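Local coordinates for protein phosphoribosylaminoimidazole-succinocarboxamide synthase (Pyrococcus horikoshii, PDB 3U55) that catalyses the ATP-dependent ligation of L-aspartate to a carboxylated aminoimidazole ribonucleotide, forming SAICAR in the de novo purine pathway, at residues I70-A73 with R77-V80; L83-L88 with V187-I192; A50-I55 with E229-E234; L176-G179 with D185-L188; H63-H68 with N157-D162. One frame throughout, in Å; residues are numbered along the deposited sequence.

Interaction 1 of 5, residues I70-A73 with R77-V80; sequences IGVA and RLIV
The flat guanidinium of Arg77 meets the backbone carbonyl of Ala73 at its edge. Ala73 O lies 17° out of the guanidinium plane and is gripped side-on by two nitrogens, Arg77 NE at 2.7 Å and Arg77 NH2 at 2.8 Å. Both bonds are bent, with N-H...O angles near 135°, as befits two donors converging on one oxygen. The bend at chi3 (-61°) turns NE and NH2 toward Ala73 O. This grip belongs to one of two modelled conformers of the exposed arginine. In it Arg77 closes the antiparallel hairpin turn twice, since its backbone O also accepts from Ala73 N.

At the other end Ile70 and Gly71 both face Ile79, a classic beta bulge: Ile79 O accepts from Ile70 N and Gly71 N, while Ile79 N returns a short bond of 2.6 Å to Gly71 O. Apolar side chains divide between the two surfaces of the hairpin. On one, Val72 CG1 lies 3.9 Å from Leu78 CD2, and both residues pack on Val54 of helix 45-62. On the other, Ala73 CB sits 3.8 Å from Ile79 CG1, close to Ile24 of the neighbouring strand 22-27. The chemistry implies a division of labour: backbone bonds set the register, the bulge lets one carbonyl serve two N-H groups, and one arginine conformer adds two donors at the turn.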
# COMPACT_ATOMS: atom_id res chain seq x y z
N ILE A 70 17.12 -3.94 -27.07
CA ILE A 70 17.39 -3.91 -28.51
C ILE A 70 18.63 -4.74 -28.86
O ILE A 70 18.57 -5.65 -29.69
CB ILE A 70 17.51 -2.46 -29.06
CG1 ILE A 70 16.16 -1.73 -28.91
CG2 ILE A 70 17.95 -2.47 -30.54
CD1 ILE A 70 16.22 -0.23 -29.19
N GLY A 71 19.75 -4.44 -28.21
CA GLY A 71 20.99 -5.17 -28.44
C GLY A 71 22.11 -4.86 -27.47
O GLY A 71 21.96 -4.03 -26.56
N VAL A 72 23.23 -5.56 -27.65
CA VAL A 72 24.44 -5.31 -26.86
C VAL A 72 25.37 -4.35 -27.58
O VAL A 72 25.45 -4.36 -28.81
CB VAL A 72 25.19 -6.63 -26.51
CG1 VAL A 72 24.40 -7.45 -25.50
CG2 VAL A 72 25.47 -7.46 -27.75
N ALA A 73 26.05 -3.51 -26.81
CA ALA A 73 26.96 -2.51 -27.36
C ALA A 73 28.36 -2.70 -26.79
O ALA A 73 29.07 -1.73 -26.53
CB ALA A 73 26.45 -1.11 -27.06
N ARG A 77 27.46 -2.69 -21.73
CA ARG A 77 26.50 -1.75 -22.33
C ARG A 77 25.41 -2.48 -23.11
O ARG A 77 25.71 -3.37 -23.92
CB ARG A 77 27.22 -0.78 -23.27
CG ARG A 77 28.27 0.11 -22.61
CD ARG A 77 28.97 0.98 -23.65
NE ARG A 77 29.67 0.17 -24.66
CZ ARG A 77 30.95 -0.17 -24.58
NH1 ARG A 77 31.68 0.22 -23.55
NH2 ARG A 77 31.50 -0.90 -25.54
N LEU A 78 24.16 -2.09 -22.86
CA LEU A 78 23.03 -2.57 -23.63
C LEU A 78 22.43 -1.39 -24.38
O LEU A 78 22.43 -0.27 -23.87
CB LEU A 78 21.95 -3.19 -22.73
CG LEU A 78 22.24 -4.39 -21.81
CD1 LEU A 78 20.92 -5.10 -21.47
CD2 LEU A 78 23.21 -5.36 -22.45
N ILE A 79 21.94 -1.64 -25.58
CA ILE A 79 21.14 -0.66 -26.31
C ILE A 79 19.69 -0.98 -26.01
O ILE A 79 19.25 -2.11 -26.20
CB ILE A 79 21.39 -0.69 -27.82
CG1 ILE A 79 22.89 -0.54 -28.12
CG2 ILE A 79 20.62 0.44 -28.50
CD1 ILE A 79 23.27 -0.93 -29.53
N VAL A 80 18.97 0.03 -25.54
CA VAL A 80 17.59 -0.12 -25.09
C VAL A 80 16.70 0.95 -25.74
O VAL A 80 17.17 2.02 -26.12
CB VAL A 80 17.46 -0.08 -23.53
CG1 VAL A 80 18.22 -1.24 -22.88
CG2 VAL A 80 17.93 1.26 -22.95

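Interaction 2 of 5, residues L83-L88 with V187-I192; sequences LDMYPL and VLADEI
Leu83, just ahead of strand 84-93, meets Val187 of the short strand 186-188 in the large antiparallel sheet, where both strands pair with strand 169-180. The two segments are therefore not direct partners in the sheet. They meet through side chains reaching across the strand between them, and even their nearest CA atoms, those of Leu83 and Val187, are 7.9 Å apart.

Leu83 carries most of the contact with both branches of its fork. Its CG stands anti to the carbonyl carbon (chi1 -56°), and the extended chi2 of 167° spreads the two methyls over the valine. Leu83 CD2 lies 3.8 Å from Val187 CB, while Leu83 CD1 is 3.9 Å from Val187 CG1 and equally far from Ala189 CB. The two side chains cross at about a right angle, so the leucine fork straddles the branch point of the valine instead of meeting a single methyl. Each methyl of the valine has its own neighbour there, CG1 lying by Leu83 CD1 and Val187 CG2 by Leu83 CD2 at 4.0 Å.

Met85 reaches Ala189 by a different route. Its CB does not point at the partner, but bends at chi2 and chi3, both near -65°, curl the thioether round onto the alanine. Asp181 touches both Leu83 and Val187, and His68 lies against Ala189. At the far end of the curled methionine, CE is 3.7 Å from Ala189 CB, with SD at 3.8 Å from the same methyl.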
# COMPACT_ATOMS: atom_id res chain seq x y z
N LEU A 83 11.69 5.12 -23.64
CA LEU A 83 10.29 5.02 -23.22
C LEU A 83 9.90 6.20 -22.34
O LEU A 83 10.76 6.82 -21.72
CB LEU A 83 10.05 3.73 -22.43
CG LEU A 83 10.41 2.38 -23.05
CD1 LEU A 83 10.40 1.30 -21.96
CD2 LEU A 83 9.47 2.00 -24.18
N ASP A 84 8.61 6.51 -22.30
CA ASP A 84 8.05 7.37 -21.28
C ASP A 84 7.85 6.50 -20.05
O ASP A 84 6.94 5.67 -20.01
CB ASP A 84 6.71 7.97 -21.74
CG ASP A 84 6.89 9.08 -22.77
OD1 ASP A 84 7.99 9.68 -22.84
OD2 ASP A 84 5.92 9.36 -23.50
N MET A 85 8.73 6.67 -19.07
CA MET A 85 8.78 5.76 -17.92
C MET A 85 7.67 6.02 -16.92
O MET A 85 7.35 7.16 -16.61
CB MET A 85 10.15 5.85 -17.23
CG MET A 85 11.32 5.27 -18.04
SD MET A 85 11.21 3.50 -18.41
CE MET A 85 11.34 2.82 -16.75
N TYR A 86 7.08 4.94 -16.41
CA TYR A 86 6.19 5.06 -15.25
C TYR A 86 7.04 5.25 -14.00
O TYR A 86 8.08 4.59 -13.85
CB TYR A 86 5.33 3.80 -15.08
CG TYR A 86 4.28 3.60 -16.14
CD1 TYR A 86 3.10 4.34 -16.12
CD2 TYR A 86 4.47 2.67 -17.16
CE1 TYR A 86 2.12 4.17 -17.09
CE2 TYR A 86 3.50 2.48 -18.14
CZ TYR A 86 2.33 3.23 -18.10
OH TYR A 86 1.37 3.04 -19.07
N PRO A 87 6.59 6.12 -13.07
CA PRO A 87 7.32 6.33 -11.82
C PRO A 87 7.00 5.21 -10.82
O PRO A 87 6.59 5.48 -9.70
CB PRO A 87 6.78 7.68 -11.32
CG PRO A 87 5.41 7.77 -11.87
CD PRO A 87 5.40 6.99 -13.18
N LEU A 88 7.19 3.96 -11.25
CA LEU A 88 6.83 2.79 -10.44
C LEU A 88 7.96 1.80 -10.31
O LEU A 88 8.76 1.62 -11.23
CB LEU A 88 5.63 2.05 -11.05
CG LEU A 88 4.29 2.76 -11.26
CD1 LEU A 88 3.35 1.86 -12.07
CD2 LEU A 88 3.66 3.15 -9.92
N VAL A 187 5.86 -1.47 -21.87
CA VAL A 187 7.11 -2.16 -22.16
C VAL A 187 7.96 -2.32 -20.89
O VAL A 187 8.15 -1.36 -20.14
CB VAL A 187 7.91 -1.37 -23.23
CG1 VAL A 187 9.25 -2.03 -23.53
CG2 VAL A 187 7.09 -1.21 -24.52
N LEU A 188 8.44 -3.53 -20.66
CA LEU A 188 9.32 -3.84 -19.53
C LEU A 188 10.68 -3.19 -19.73
O LEU A 188 11.31 -3.34 -20.79
CB LEU A 188 9.48 -5.36 -19.38
CG LEU A 188 10.31 -5.82 -18.19
CD1 LEU A 188 9.69 -5.30 -16.91
CD2 LEU A 188 10.43 -7.34 -18.17
N ALA A 189 11.14 -2.45 -18.72
CA ALA A 189 12.39 -1.69 -18.81
C ALA A 189 13.40 -2.08 -17.73
O ALA A 189 13.38 -3.22 -17.26
CB ALA A 189 12.08 -0.19 -18.77
N ASP A 190 14.27 -1.14 -17.35
CA ASP A 190 15.29 -1.35 -16.32
C ASP A 190 16.10 -2.64 -16.56
O ASP A 190 16.52 -2.90 -17.70
CB ASP A 190 14.67 -1.30 -14.90
CG ASP A 190 15.72 -1.07 -13.81
OD1 ASP A 190 15.83 -1.91 -12.89
OD2 ASP A 190 16.45 -0.06 -13.87
N GLU A 191 16.31 -3.43 -15.51
CA GLU A 191 17.17 -4.62 -15.57
C GLU A 191 16.50 -5.82 -14.92
O GLU A 191 15.52 -5.67 -14.19
CB GLU A 191 18.52 -4.34 -14.87
CG GLU A 191 18.41 -4.22 -13.35
CD GLU A 191 19.74 -3.99 -12.65
OE1 GLU A 191 20.57 -4.93 -12.57
OE2 GLU A 191 19.95 -2.87 -12.16
N ILE A 192 17.04 -7.00 -15.18
CA ILE A 192 16.65 -8.21 -14.45
C ILE A 192 17.95 -8.94 -14.10
O ILE A 192 18.61 -9.49 -14.98
CB ILE A 192 15.71 -9.14 -15.26
CG1 ILE A 192 14.45 -8.40 -15.72
CG2 ILE A 192 15.32 -10.37 -14.43
CD1 ILE A 192 13.58 -9.20 -16.67

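Interaction 3 of 5, residues A50-I55 with E229-E234; sequences AQLSVI and ERITGE
Ile231, on the last turn of helix 220-232, is the first residue of 229-234 to meet helix 45-62, and it does so with two different methyls. Its CD1, at the end of the longer branch, lies 3.8 Å from Leu52 CD2. Its CG2, on the shorter branch, is 3.9 Å from Ile55 CG2. Leu52 and Ile55 stand one turn apart, so the forked isoleucine spans that spacing, a separate branch for each partner. Tyr163 of helix 143-165 touches both Ile55 and Ile231 and extends the apolar cluster.

Thr232 follows with its methyl alone: CG2 lies 3.7 Å from Ile55 CD1, the two side chains crossing at about a right angle. A chi1 of 63° sets OG1 between the backbone N and the carbonyl carbon, leaving CG2 turned to the isoleucine. The hydroxyl is used within its own segment and the turn before it, where it bonds Tyr228 O. Gly233, at positive phi (84°), then takes the chain out of the helix, and Glu234 N donates to Thr232 OG1 at 3.2 Å in an ST turn. Overall, the last turn of helix 220-232 extends a helix-helix contact that also takes in Ile227 and Tyr228.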
# COMPACT_ATOMS: atom_id res chain seq x y z
N ALA A 50 24.73 -7.21 -16.56
CA ALA A 50 24.44 -6.94 -17.97
C ALA A 50 24.11 -8.23 -18.73
O ALA A 50 23.08 -8.31 -19.41
CB ALA A 50 25.60 -6.21 -18.63
N GLN A 51 24.98 -9.23 -18.58
CA GLN A 51 24.83 -10.52 -19.26
C GLN A 51 23.55 -11.25 -18.85
O GLN A 51 22.83 -11.78 -19.70
CB GLN A 51 26.04 -11.43 -18.99
CG GLN A 51 27.36 -10.94 -19.59
CD GLN A 51 27.34 -10.85 -21.10
OE1 GLN A 51 27.00 -11.82 -21.79
NE2 GLN A 51 27.71 -9.70 -21.63
N LEU A 52 23.29 -11.26 -17.55
CA LEU A 52 22.08 -11.91 -17.03
C LEU A 52 20.79 -11.18 -17.46
O LEU A 52 19.78 -11.82 -17.76
CB LEU A 52 22.16 -12.07 -15.51
CG LEU A 52 23.19 -13.10 -15.05
CD1 LEU A 52 23.49 -12.95 -13.57
CD2 LEU A 52 22.74 -14.53 -15.38
N SER A 53 20.85 -9.85 -17.53
CA SER A 53 19.71 -9.08 -18.02
C SER A 53 19.38 -9.47 -19.46
O SER A 53 18.22 -9.72 -19.79
CB SER A 53 19.97 -7.57 -17.93
OG SER A 53 19.92 -7.11 -16.59
N VAL A 54 20.41 -9.53 -20.30
CA VAL A 54 20.27 -9.94 -21.69
C VAL A 54 19.62 -11.31 -21.79
O VAL A 54 18.65 -11.49 -22.54
CB VAL A 54 21.63 -9.91 -22.44
CG1 VAL A 54 21.53 -10.56 -23.81
CG2 VAL A 54 22.11 -8.49 -22.59
N ILE A 55 20.13 -12.27 -21.02
CA ILE A 55 19.57 -13.62 -21.00
C ILE A 55 18.07 -13.59 -20.66
O ILE A 55 17.25 -14.19 -21.37
CB ILE A 55 20.33 -14.55 -20.02
CG1 ILE A 55 21.73 -14.87 -20.57
CG2 ILE A 55 19.54 -15.84 -19.78
CD1 ILE A 55 22.71 -15.35 -19.53
N GLU A 229 26.73 -19.21 -13.92
CA GLU A 229 27.19 -20.55 -14.30
C GLU A 229 26.04 -21.54 -14.40
O GLU A 229 25.97 -22.33 -15.34
CB GLU A 229 28.24 -21.07 -13.32
CG GLU A 229 29.60 -20.40 -13.45
CD GLU A 229 30.58 -20.80 -12.35
OE1 GLU A 229 30.52 -21.96 -11.88
OE2 GLU A 229 31.41 -19.95 -11.96
N ARG A 230 25.13 -21.50 -13.43
CA ARG A 230 23.96 -22.37 -13.43
C ARG A 230 23.03 -22.11 -14.61
O ARG A 230 22.45 -23.05 -15.16
CB ARG A 230 23.18 -22.21 -12.13
CG ARG A 230 23.81 -22.92 -10.97
CD ARG A 230 22.76 -23.31 -9.97
NE ARG A 230 23.27 -23.20 -8.62
CZ ARG A 230 22.60 -23.57 -7.53
NH1 ARG A 230 21.38 -24.09 -7.64
NH2 ARG A 230 23.16 -23.43 -6.34
N ILE A 231 22.90 -20.84 -14.98
CA ILE A 231 22.04 -20.45 -16.09
C ILE A 231 22.68 -20.77 -17.44
O ILE A 231 22.04 -21.37 -18.31
CB ILE A 231 21.62 -18.95 -15.98
CG1 ILE A 231 20.62 -18.77 -14.83
CG2 ILE A 231 21.04 -18.45 -17.30
CD1 ILE A 231 20.35 -17.33 -14.44
N THR A 232 23.94 -20.38 -17.61
CA THR A 232 24.62 -20.56 -18.90
C THR A 232 25.19 -21.96 -19.13
O THR A 232 25.28 -22.42 -20.27
CB THR A 232 25.74 -19.52 -19.11
OG1 THR A 232 26.75 -19.70 -18.10
CG2 THR A 232 25.19 -18.11 -19.03
N GLY A 233 25.58 -22.62 -18.04
CA GLY A 233 26.28 -23.90 -18.13
C GLY A 233 27.77 -23.74 -18.33
O GLY A 233 28.48 -24.71 -18.61
N GLU A 234 28.26 -22.51 -18.19
CA GLU A 234 29.68 -22.20 -18.38
C GLU A 234 30.18 -21.08 -17.46
O GLU A 234 29.40 -20.23 -17.02
CB GLU A 234 29.97 -21.87 -19.85
CG GLU A 234 29.18 -20.68 -20.41
CD GLU A 234 29.43 -20.45 -21.89

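Interaction 4 of 5, residues L176-G179 with D185-L188; sequences LEFG and DIVL
Phe178 and Leu188 form the compact end of this contact, facing each other as a non-hydrogen-bonded pair. In the modelled conformer described here, one of two, Leu188 CD1 lies over one face of the phenyl ring, offset toward the rim, in a CH-pi contact 4.0 Å from the centroid. The same methyl is 3.7 Å from Leu176 CD2 and also neighbours the backbone O of Glu177. Leu188 gets there with CG anti to its backbone N (chi1 -177°), directing CD1 toward Leu176 and Phe178 of the partner strand.

The backbone is tied beside this cluster by two fairly straight bonds: Gly179 N to Val187 O at 3.0 Å and Val187 N to Gly179 O at 2.8 Å. Toward the turn the packing thins. Ile186 offers CG2 to Phe178 CD1 at 3.8 Å and leans on helix 143-165, whereas the carboxylate of Asp185 leads away from the partner strand toward a weak, long ion pair with Lys66. Glu177, on the opposite surface from Phe178, directs its carboxylate to Lys122. The whole is a beta hairpin of strands 169-180 and 186-188, with Phe178 and Ile186 on the surface of the sheet that helix 143-165 covers.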
# COMPACT_ATOMS: atom_id res chain seq x y z
N LEU A 176 10.43 -4.94 -11.01
CA LEU A 176 10.37 -4.47 -12.40
C LEU A 176 10.06 -2.99 -12.51
O LEU A 176 9.45 -2.39 -11.62
CB LEU A 176 9.31 -5.24 -13.19
CG LEU A 176 9.37 -6.77 -13.30
CD1 LEU A 176 8.18 -7.26 -14.11
CD2 LEU A 176 10.68 -7.27 -13.91
N GLU A 177 10.48 -2.40 -13.62
CA GLU A 177 10.04 -1.06 -14.01
C GLU A 177 9.49 -1.16 -15.43
O GLU A 177 9.85 -2.06 -16.18
CB GLU A 177 11.18 -0.05 -13.92
CG GLU A 177 11.82 0.02 -12.53
CD GLU A 177 12.73 1.23 -12.34
OE1 GLU A 177 12.77 2.11 -13.23
OE2 GLU A 177 13.40 1.30 -11.29
N PHE A 178 8.62 -0.22 -15.79
CA PHE A 178 7.93 -0.21 -17.07
C PHE A 178 7.88 1.20 -17.61
O PHE A 178 7.94 2.18 -16.86
CB PHE A 178 6.49 -0.69 -16.91
CG PHE A 178 6.35 -2.14 -16.54
CD1 PHE A 178 6.20 -3.12 -17.52
CD2 PHE A 178 6.33 -2.53 -15.20
CE1 PHE A 178 6.06 -4.46 -17.18
CE2 PHE A 178 6.18 -3.87 -14.85
CZ PHE A 178 6.04 -4.83 -15.84
N GLY A 179 7.72 1.30 -18.92
CA GLY A 179 7.46 2.57 -19.58
C GLY A 179 6.54 2.33 -20.76
O GLY A 179 6.21 1.19 -21.09
N ASP A 185 2.01 1.16 -26.04
CA ASP A 185 2.15 -0.16 -25.43
C ASP A 185 3.04 -0.10 -24.20
O ASP A 185 3.99 0.68 -24.14
CB ASP A 185 2.74 -1.18 -26.42
CG ASP A 185 1.79 -1.50 -27.57
OD1 ASP A 185 2.29 -1.83 -28.66
OD2 ASP A 185 0.56 -1.44 -27.39
N ILE A 186 2.75 -0.96 -23.23
CA ILE A 186 3.50 -1.01 -21.98
C ILE A 186 4.67 -1.99 -22.12
O ILE A 186 4.48 -3.17 -22.44
CB ILE A 186 2.58 -1.35 -20.79
CG1 ILE A 186 1.51 -0.25 -20.66
CG2 ILE A 186 3.39 -1.50 -19.49
CD1 ILE A 186 0.39 -0.57 -19.68
N VAL A 187 5.86 -1.47 -21.87
CA VAL A 187 7.11 -2.16 -22.16
C VAL A 187 7.96 -2.32 -20.89
O VAL A 187 8.15 -1.36 -20.14
CB VAL A 187 7.91 -1.37 -23.23
CG1 VAL A 187 9.25 -2.03 -23.53
CG2 VAL A 187 7.09 -1.21 -24.52
N LEU A 188 8.44 -3.53 -20.66
CA LEU A 188 9.32 -3.84 -19.53
C LEU A 188 10.68 -3.19 -19.73
O LEU A 188 11.31 -3.34 -20.79
CB LEU A 188 9.48 -5.36 -19.38
CG LEU A 188 10.31 -5.82 -18.19
CD1 LEU A 188 9.69 -5.30 -16.91
CD2 LEU A 188 10.43 -7.34 -18.17

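Interaction 5 of 5, residues H63-H68 with N157-D162; sequences HGIKTH and NEILKD
Ile159 meets His63 and Ile65 where the loop after helix 45-62 passes helix 143-165. A Schellman motif ends helix 45-62 at the start of that loop, with Gly64 at positive phi as its C-prime residue, and both loop side chains that touch the second helix flank this glycine.

From its CB, Ile159 forks into branches that address different parts of His63. The shorter branch ends at CG2, which lies over one face of the imidazole, 4.0 Å from the ring centroid and only 13° off the ring normal: a CH-pi contact, offset somewhat toward the rim. The nearest ring atom to that methyl is His63 ND1. The longer branch begins at CG1, which passes the other part of the ring at 3.9 Å from His63 CD2. Beyond it, a chi2 of 149°, well short of fully extended, brings Ile159 CD1 to 3.6 Å from His63 CB. The two side chains slide past each other in opposite directions.

The imidazole is held in its own helix end as well, through a hydrogen bond between ND1 and Leu59 O, while the backbone O of His63 accepts from Lys155 NZ. Leu60 of helix 45-62 touches both Ile65 and Ile159. Ile65 meets Ile159 tip to tip, with Ile159 CD1 lying 4.0 Å from Ile65 CG1.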
# COMPACT_ATOMS: atom_id res chain seq x y z
N HIS A 63 8.72 -15.42 -25.09
CA HIS A 63 7.42 -15.71 -24.50
C HIS A 63 6.40 -14.58 -24.71
O HIS A 63 5.36 -14.56 -24.07
CB HIS A 63 7.58 -16.02 -23.01
CG HIS A 63 8.04 -17.41 -22.72
ND1 HIS A 63 9.36 -17.79 -22.80
CD2 HIS A 63 7.35 -18.52 -22.36
CE1 HIS A 63 9.47 -19.07 -22.50
NE2 HIS A 63 8.26 -19.54 -22.23
N GLY A 64 6.71 -13.64 -25.61
CA GLY A 64 5.76 -12.59 -25.98
C GLY A 64 5.68 -11.38 -25.05
O GLY A 64 4.73 -10.59 -25.14
N ILE A 65 6.67 -11.21 -24.18
CA ILE A 65 6.76 -10.02 -23.33
C ILE A 65 7.53 -8.93 -24.06
O ILE A 65 8.65 -9.15 -24.50
CB ILE A 65 7.48 -10.32 -21.97
CG1 ILE A 65 6.79 -11.47 -21.21
CG2 ILE A 65 7.57 -9.05 -21.10
CD1 ILE A 65 5.35 -11.18 -20.82
N LYS A 66 6.92 -7.75 -24.18
CA LYS A 66 7.61 -6.59 -24.75
C LYS A 66 8.60 -6.02 -23.75
O LYS A 66 8.21 -5.63 -22.65
CB LYS A 66 6.61 -5.50 -25.16
CG LYS A 66 5.86 -5.78 -26.44
CD LYS A 66 5.17 -4.52 -26.95
CE LYS A 66 4.07 -4.87 -27.93
NZ LYS A 66 2.89 -5.44 -27.22
N THR A 67 9.87 -5.96 -24.14
CA THR A 67 10.92 -5.38 -23.29
C THR A 67 11.66 -4.28 -24.03
O THR A 67 11.57 -4.18 -25.27
CB THR A 67 11.95 -6.42 -22.80
OG1 THR A 67 12.90 -6.69 -23.84
CG2 THR A 67 11.29 -7.72 -22.34
N HIS A 68 12.41 -3.47 -23.29
CA HIS A 68 13.16 -2.38 -23.90
C HIS A 68 14.47 -2.85 -24.56
O HIS A 68 15.19 -2.03 -25.14
CB HIS A 68 13.36 -1.21 -22.92
CG HIS A 68 14.34 -1.48 -21.81
ND1 HIS A 68 14.92 -0.46 -21.08
CD2 HIS A 68 14.84 -2.63 -21.30
CE1 HIS A 68 15.73 -0.97 -20.17
NE2 HIS A 68 15.70 -2.29 -20.29
N ASN A 157 6.64 -13.35 -13.98
CA ASN A 157 6.88 -14.20 -12.82
C ASN A 157 6.81 -15.68 -13.18
O ASN A 157 7.74 -16.41 -12.87
CB ASN A 157 5.91 -13.87 -11.70
CG ASN A 157 6.20 -14.65 -10.41
OD1 ASN A 157 7.35 -14.81 -10.01
ND2 ASN A 157 5.14 -15.13 -9.77
N GLU A 158 5.74 -16.10 -13.86
CA GLU A 158 5.58 -17.51 -14.23
C GLU A 158 6.75 -18.02 -15.08
O GLU A 158 7.31 -19.08 -14.80
CB GLU A 158 4.24 -17.75 -14.95
CG GLU A 158 3.01 -17.61 -14.05
CD GLU A 158 3.05 -18.51 -12.83
OE1 GLU A 158 3.07 -17.98 -11.69
OE2 GLU A 158 3.08 -19.75 -13.00
N ILE A 159 7.11 -17.25 -16.11
CA ILE A 159 8.21 -17.59 -17.02
C ILE A 159 9.55 -17.72 -16.29
O ILE A 159 10.25 -18.72 -16.46
CB ILE A 159 8.36 -16.56 -18.17
CG1 ILE A 159 7.08 -16.48 -19.00
CG2 ILE A 159 9.58 -16.89 -19.05
CD1 ILE A 159 6.81 -15.10 -19.61
N LEU A 160 9.89 -16.71 -15.49
CA LEU A 160 11.16 -16.71 -14.77
C LEU A 160 11.24 -17.80 -13.72
O LEU A 160 12.24 -18.51 -13.64
CB LEU A 160 11.45 -15.34 -14.14
CG LEU A 160 11.60 -14.14 -15.08
CD1 LEU A 160 11.87 -12.89 -14.24
CD2 LEU A 160 12.72 -14.34 -16.10
N LYS A 161 10.17 -17.94 -12.93
CA LYS A 161 10.15 -18.94 -11.86
C LYS A 161 10.27 -20.36 -12.43
O LYS A 161 11.03 -21.16 -11.89
CB LYS A 161 8.93 -18.77 -10.93
CG LYS A 161 7.61 -19.36 -11.42
CD LYS A 161 6.42 -18.65 -10.78
CE LYS A 161 6.39 -18.81 -9.27
NZ LYS A 161 5.73 -20.08 -8.86
N ASP A 162 9.55 -20.65 -13.52
CA ASP A 162 9.63 -21.97 -14.18
C ASP A 162 11.03 -22.24 -14.72
O ASP A 162 11.59 -23.31 -14.50
CB ASP A 162 8.61 -22.07 -15.33
CG ASP A 162 7.17 -22.17 -14.85
OD1 ASP A 162 6.94 -22.44 -13.64
OD2 ASP A 162 6.26 -21.98 -15.68

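Overall arrangement
Five contacts illustrate how hairpins and long-range contacts are combined in one fold. Interactions 2 and 4 share Val187 and Leu188, their centres about 4 Å apart. Interaction 5 joins them through its loop: Leu188 O lies 2.7 Å from His68 N and Leu188 N lies 2.9 Å from Lys66 O, both probable hydrogen bonds. The same loop runs on into the hairpin of interaction 1, whose Leu78 CD2 packs 3.3 Å from Val54 CG2 in helix 45-62 of interaction 3. Interaction 3 encloses all the others along the chain, yet its centre is about 22 Å from that of interaction 4. None of the five can be placed at the ATP or substrate site on this evidence.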